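PDB 4YS6: putative solute-binding component of ABC transporter from Clostridium phytofermentans, which probably serves as the sugar-capturing component of an ABC importer, and holds beta-D-glucopyranose in the cleft between its two lobes. Local coordinates for residues 263-275 and 282-294. Numbering follows the deposited sequence.
Sequences GEWPIVTGQDCDI and LDGKQSMSIFKDT. With BGC (beta-D-glucopyranose), chain D.
Residues 263-275 and 282-294 run side by side in a buried contact that joins an edge strand of one sheet, 267-268, to the segment carrying an edge strand of the other, 289-291, and ends at the sugar pocket. At the sugar end, Asp272 N donates to Ile290 O at 2.8 Å; further along, Ser287 N donates to Val268 O. Between these two backbone bonds the ladder lapses: Gly270 N and Met288 O, 3.5 Å apart at a poor angle, do not bond, and Gln286 NE2 donates to that carbonyl from within its own segment in a nearly straight bond (174°). The amide of Gln286 thereby lies close to Gly270 CA, where no side chain intervenes. The selenium of Met288, a selenomethionine, packs 3.8 Å from Thr269 CB.

This path suits the two-lobed periplasmic-binding-protein fold: strand 267-268 closes a parallel sheet, whereas 289-291 pairs antiparallel with 331-339 in the other sheet, and helix 275-282 connects the segments. Near the turn into that helix, Ser289 OG accepts Cys273 N at 3.2 Å and also bonds Asp247. At the far end, Trp265 NE1 reaches Lys285 O at 2.9 Å, but the donor stands 53° out of the carbonyl plane.

Lys292 leaves its backbone toward 263-275 and bends at chi3 (-60°), bringing NZ against Gln271 OE1 in a hydrogen bond whose very short modelled length is doubtful. Lys292 NZ also donates to glucose O3 at 2.9 Å. Asp272 grips the same sugar with both carboxylate oxygens, OD1 accepting from O3 and OD2 from O4 at 2.5 Å. Asp272 OD1 and Lys292 NZ are 4.1 Å apart, beyond a salt bridge; glucose O3 links them, donating to OD1 and accepting from NZ. Behind them, water 2 ties Asp272 O to Lys292 N and O.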
loop_
_atom_site.group_PDB
_atom_site.type_symbol
_atom_site.label_atom_id
_atom_site.label_comp_id
_atom_site.label_asym_id
_atom_site.label_seq_id
_atom_site.Cartn_x
_atom_site.Cartn_y
_atom_site.Cartn_z
ATOM N N GLY A 263 -26.963 -9.815 -3.452
ATOM C CA GLY A 263 -27.205 -9.097 -4.694
ATOM C C GLY A 263 -26.190 -9.389 -5.796
ATOM O O GLY A 263 -25.319 -10.262 -5.655
ATOM N N GLU A 264 -26.302 -8.658 -6.901
ATOM C CA GLU A 264 -25.313 -8.763 -7.977
ATOM C C GLU A 264 -23.981 -8.234 -7.486
ATOM O O GLU A 264 -23.935 -7.203 -6.821
ATOM C CB GLU A 264 -25.758 -7.998 -9.219
ATOM C CG GLU A 264 -26.892 -8.666 -9.982
ATOM C CD GLU A 264 -26.574 -10.106 -10.388
ATOM O OE1 GLU A 264 -25.410 -10.404 -10.739
ATOM O OE2 GLU A 264 -27.496 -10.947 -10.346
ATOM N N TRP A 265 -22.914 -8.958 -7.816
ATOM C CA TRP A 265 -21.565 -8.659 -7.340
ATOM C C TRP A 265 -21.085 -7.257 -7.745
ATOM O O TRP A 265 -21.209 -6.876 -8.931
ATOM C CB TRP A 265 -20.593 -9.719 -7.886
ATOM C CG TRP A 265 -19.331 -9.797 -7.109
ATOM C CD1 TRP A 265 -18.139 -9.243 -7.432
ATOM C CD2 TRP A 265 -19.141 -10.463 -5.858
ATOM N NE1 TRP A 265 -17.214 -9.503 -6.456
ATOM C CE2 TRP A 265 -17.804 -10.273 -5.487
ATOM C CE3 TRP A 265 -19.976 -11.205 -5.016
ATOM C CZ2 TRP A 265 -17.279 -10.790 -4.313
ATOM C CZ3 TRP A 265 -19.448 -11.726 -3.860
ATOM C CH2 TRP A 265 -18.114 -11.519 -3.520
ATOM N N PRO A 266 -20.532 -6.482 -6.786
ATOM C CA PRO A 266 -20.023 -5.148 -7.087
ATOM C C PRO A 266 -18.653 -5.154 -7.755
ATOM O O PRO A 266 -17.922 -6.150 -7.696
ATOM C CB PRO A 266 -19.917 -4.487 -5.699
ATOM C CG PRO A 266 -19.671 -5.608 -4.800
ATOM C CD PRO A 266 -20.419 -6.788 -5.347
ATOM N N ILE A 267 -18.313 -4.022 -8.363
ATOM C CA ILE A 267 -16.928 -3.701 -8.655
ATOM C C ILE A 267 -16.150 -3.720 -7.348
ATOM O O ILE A 267 -16.595 -3.138 -6.347
ATOM C CB ILE A 267 -16.772 -2.316 -9.302
ATOM C CG1 ILE A 267 -17.557 -2.223 -10.600
ATOM C CG2 ILE A 267 -15.292 -2.018 -9.525
ATOM C CD1 ILE A 267 -17.741 -0.791 -11.081
ATOM N N VAL A 268 -15.017 -4.423 -7.334
ATOM C CA VAL A 268 -14.108 -4.396 -6.173
ATOM C C VAL A 268 -12.693 -4.143 -6.664
ATOM O O VAL A 268 -12.186 -4.895 -7.496
ATOM C CB VAL A 268 -14.128 -5.712 -5.379
ATOM C CG1 VAL A 268 -13.170 -5.637 -4.189
ATOM C CG2 VAL A 268 -15.568 -6.051 -4.901
ATOM N N THR A 269 -12.091 -3.064 -6.177
ATOM C CA THR A 269 -10.721 -2.691 -6.524
ATOM C C THR A 269 -9.731 -3.216 -5.489
ATOM O O THR A 269 -10.114 -3.768 -4.457
ATOM C CB THR A 269 -10.553 -1.161 -6.636
ATOM O OG1 THR A 269 -10.795 -0.537 -5.370
ATOM C CG2 THR A 269 -11.521 -0.589 -7.654
ATOM N N GLY A 270 -8.445 -3.029 -5.758
ATOM C CA GLY A 270 -7.417 -3.419 -4.837
ATOM C C GLY A 270 -6.052 -2.973 -5.288
ATOM O O GLY A 270 -5.901 -2.160 -6.200
ATOM N N GLN A 271 -5.043 -3.507 -4.628
ATOM C CA GLN A 271 -3.663 -3.199 -4.930
ATOM C C GLN A 271 -2.745 -4.230 -4.252
ATOM O O GLN A 271 -2.972 -4.583 -3.093
ATOM C CB GLN A 271 -3.354 -1.777 -4.470
ATOM C CG GLN A 271 -1.931 -1.440 -4.400
ATOM C CD GLN A 271 -1.658 -0.084 -3.742
ATOM O OE1 GLN A 271 -0.636 0.498 -4.009
ATOM N NE2 GLN A 271 -2.586 0.428 -2.895
ATOM N N ASP A 272 -1.722 -4.658 -4.996
ATOM C CA ASP A 272 -0.560 -5.473 -4.568
ATOM C C ASP A 272 -0.499 -6.826 -5.290
ATOM O O ASP A 272 0.554 -7.478 -5.291
ATOM C CB ASP A 272 -0.513 -5.816 -3.062
ATOM C CG ASP A 272 -0.244 -4.624 -2.167
ATOM O OD1 ASP A 272 0.074 -3.519 -2.654
ATOM O OD2 ASP A 272 -0.307 -4.846 -0.929
ATOM N N CYS A 273 -1.621 -7.272 -5.843
ATOM C CA CYS A 273 -1.725 -8.614 -6.409
ATOM C C CYS A 273 -1.284 -9.679 -5.406
ATOM O O CYS A 273 -0.476 -10.575 -5.743
ATOM C CB CYS A 273 -0.908 -8.747 -7.699
ATOM S SG CYS A 273 -1.601 -7.727 -9.025
ATOM N N ASP A 274 -1.786 -9.576 -4.172
ATOM C CA ASP A 274 -1.628 -10.670 -3.213
ATOM C C ASP A 274 -2.189 -11.953 -3.822
ATOM O O ASP A 274 -3.166 -11.932 -4.557
ATOM C CB ASP A 274 -2.366 -10.401 -1.891
ATOM C CG ASP A 274 -1.740 -9.292 -1.064
ATOM O OD1 ASP A 274 -0.588 -8.882 -1.346
ATOM O OD2 ASP A 274 -2.399 -8.865 -0.084
ATOM N N ILE A 275 -1.613 -13.082 -3.451
ATOM C CA ILE A 275 -2.010 -14.361 -4.021
ATOM C C ILE A 275 -3.487 -14.658 -3.790
ATOM O O ILE A 275 -4.167 -15.085 -4.704
ATOM C CB ILE A 275 -1.140 -15.505 -3.445
ATOM C CG1 ILE A 275 0.262 -15.380 -4.013
ATOM C CG2 ILE A 275 -1.694 -16.884 -3.803
ATOM C CD1 ILE A 275 1.285 -16.277 -3.333
ATOM N N LEU A 282 -9.521 -14.607 -10.439
ATOM C CA LEU A 282 -9.771 -15.713 -11.366
ATOM C C LEU A 282 -11.161 -16.329 -11.199
ATOM O O LEU A 282 -11.670 -16.980 -12.119
ATOM C CB LEU A 282 -8.706 -16.796 -11.212
ATOM C CG LEU A 282 -7.261 -16.314 -11.404
ATOM C CD1 LEU A 282 -6.280 -17.471 -11.424
ATOM C CD2 LEU A 282 -7.090 -15.458 -12.628
ATOM N N ASP A 283 -11.766 -16.138 -10.022
ATOM C CA ASP A 283 -13.113 -16.644 -9.738
ATOM C C ASP A 283 -14.156 -15.549 -9.848
ATOM O O ASP A 283 -15.306 -15.741 -9.457
ATOM C CB ASP A 283 -13.198 -17.255 -8.331
ATOM C CG ASP A 283 -12.564 -18.635 -8.244
ATOM O OD1 ASP A 283 -12.501 -19.341 -9.273
ATOM O OD2 ASP A 283 -12.141 -19.016 -7.131
ATOM N N GLY A 284 -13.752 -14.396 -10.350
ATOM C CA GLY A 284 -14.692 -13.316 -10.608
ATOM C C GLY A 284 -15.096 -12.528 -9.371
ATOM O O GLY A 284 -16.097 -11.805 -9.400
ATOM N N LYS A 285 -14.327 -12.637 -8.290
ATOM C CA LYS A 285 -14.714 -12.000 -7.028
ATOM C C LYS A 285 -14.005 -10.664 -6.762
ATOM O O LYS A 285 -14.375 -9.933 -5.864
ATOM C CB LYS A 285 -14.443 -12.924 -5.846
ATOM C CG LYS A 285 -15.338 -14.130 -5.726
ATOM C CD LYS A 285 -14.948 -14.880 -4.464
ATOM C CE LYS A 285 -15.248 -16.357 -4.519
ATOM N NZ LYS A 285 -14.525 -17.083 -3.425
ATOM N N GLN A 286 -12.998 -10.349 -7.553
ATOM C CA GLN A 286 -12.342 -9.052 -7.471
ATOM C C GLN A 286 -12.110 -8.587 -8.907
ATOM O O GLN A 286 -11.755 -9.377 -9.783
ATOM C CB GLN A 286 -11.043 -9.139 -6.691
ATOM C CG GLN A 286 -10.286 -7.847 -6.663
ATOM C CD GLN A 286 -9.207 -7.803 -5.609
ATOM O OE1 GLN A 286 -9.275 -8.478 -4.584
ATOM N NE2 GLN A 286 -8.219 -6.967 -5.845
ATOM N N SER A 287 -12.347 -7.313 -9.160
ATOM C CA SER A 287 -12.323 -6.784 -10.536
ATOM C C SER A 287 -10.932 -6.543 -11.094
ATOM O O SER A 287 -10.656 -6.807 -12.270
ATOM C CB SER A 287 -13.086 -5.451 -10.586
ATOM O OG SER A 287 -14.404 -5.620 -10.113
HETATM N N MSE A 288 -10.085 -5.980 -10.254
HETATM C CA MSE A 288 -8.756 -5.573 -10.670
HETATM C C MSE A 288 -7.875 -5.435 -9.441
HETATM O O MSE A 288 -8.358 -5.415 -8.288
HETATM C CB MSE A 288 -8.821 -4.244 -11.427
HETATM C CG MSE A 288 -9.368 -3.097 -10.600
HETATM SE SE MSE A 288 -8.100 -2.165 -9.415
HETATM C CE MSE A 288 -7.586 -0.671 -10.566
ATOM N N SER A 289 -6.575 -5.343 -9.693
ATOM C CA SER A 289 -5.637 -4.994 -8.677
ATOM C C SER A 289 -4.550 -4.162 -9.355
ATOM O O SER A 289 -4.655 -3.805 -10.530
ATOM C CB SER A 289 -5.084 -6.239 -7.967
ATOM O OG SER A 289 -4.294 -5.901 -6.820
ATOM N N ILE A 290 -3.581 -3.742 -8.583
ATOM C CA ILE A 290 -2.484 -2.927 -9.094
ATOM C C ILE A 290 -1.236 -3.703 -8.755
ATOM O O ILE A 290 -1.042 -4.098 -7.604
ATOM C CB ILE A 290 -2.454 -1.511 -8.455
ATOM C CG1 ILE A 290 -3.717 -0.696 -8.766
ATOM C CG2 ILE A 290 -1.179 -0.748 -8.873
ATOM C CD1 ILE A 290 -3.934 -0.368 -10.184
ATOM N N PHE A 291 -0.394 -3.936 -9.749
ATOM C CA PHE A 291 0.844 -4.664 -9.546
ATOM C C PHE A 291 1.975 -3.677 -9.292
ATOM O O PHE A 291 2.251 -2.804 -10.105
ATOM C CB PHE A 291 1.192 -5.536 -10.744
ATOM C CG PHE A 291 2.520 -6.235 -10.628
ATOM C CD1 PHE A 291 2.805 -7.050 -9.538
ATOM C CD2 PHE A 291 3.469 -6.111 -11.622
ATOM C CE1 PHE A 291 4.028 -7.706 -9.448
ATOM C CE2 PHE A 291 4.672 -6.769 -11.542
ATOM C CZ PHE A 291 4.950 -7.569 -10.438
ATOM N N LYS A 292 2.616 -3.855 -8.152
ATOM C CA LYS A 292 3.768 -3.096 -7.739
ATOM C C LYS A 292 4.924 -4.091 -7.537
ATOM O O LYS A 292 4.952 -4.884 -6.592
ATOM C CB LYS A 292 3.458 -2.304 -6.458
ATOM C CG LYS A 292 2.206 -1.428 -6.578
ATOM C CD LYS A 292 2.097 -0.365 -5.510
ATOM C CE LYS A 292 2.035 -0.919 -4.094
ATOM N NZ LYS A 292 1.706 0.221 -3.182
ATOM N N ASP A 293 5.865 -4.089 -8.469
ATOM C CA ASP A 293 6.900 -5.120 -8.461
ATOM C C ASP A 293 7.916 -4.783 -7.360
ATOM O O ASP A 293 8.759 -3.895 -7.540
ATOM C CB ASP A 293 7.576 -5.219 -9.832
ATOM C CG ASP A 293 8.480 -6.432 -9.953
ATOM O OD1 ASP A 293 9.002 -6.919 -8.921
ATOM O OD2 ASP A 293 8.683 -6.911 -11.089
ATOM N N THR A 294 7.821 -5.476 -6.225
ATOM C CA THR A 294 8.710 -5.171 -5.097
ATOM C C THR A 294 10.180 -5.401 -5.427
ATOM O O THR A 294 11.055 -4.852 -4.758
ATOM C CB THR A 294 8.362 -5.996 -3.829
ATOM O OG1 THR A 294 8.494 -7.406 -4.066
ATOM C CG2 THR A 294 6.965 -5.701 -3.380
HETATM C C2 BGC D . 1.496 -0.154 0.801
HETATM C C3 BGC D . 0.514 -1.088 0.172
HETATM C C4 BGC D . 0.074 -2.151 1.088
HETATM C C5 BGC D . -0.412 -1.614 2.400
HETATM C C6 BGC D . -0.670 -2.679 3.444
HETATM C C1 BGC D . 0.864 0.483 2.055
HETATM O O1 BGC D . 1.667 1.285 2.665
HETATM O O2 BGC D . 1.847 0.874 -0.116
HETATM O O3 BGC D . 1.180 -1.654 -1.020
HETATM O O4 BGC D . -1.040 -2.898 0.537
HETATM O O5 BGC D . 0.620 -0.724 2.922
HETATM O O6 BGC D . 0.392 -3.617 3.520
HETATM O O HOH W 1 -15.554 -7.653 -8.298
HETATM O O HOH W 2 2.454 -5.812 -6.124
#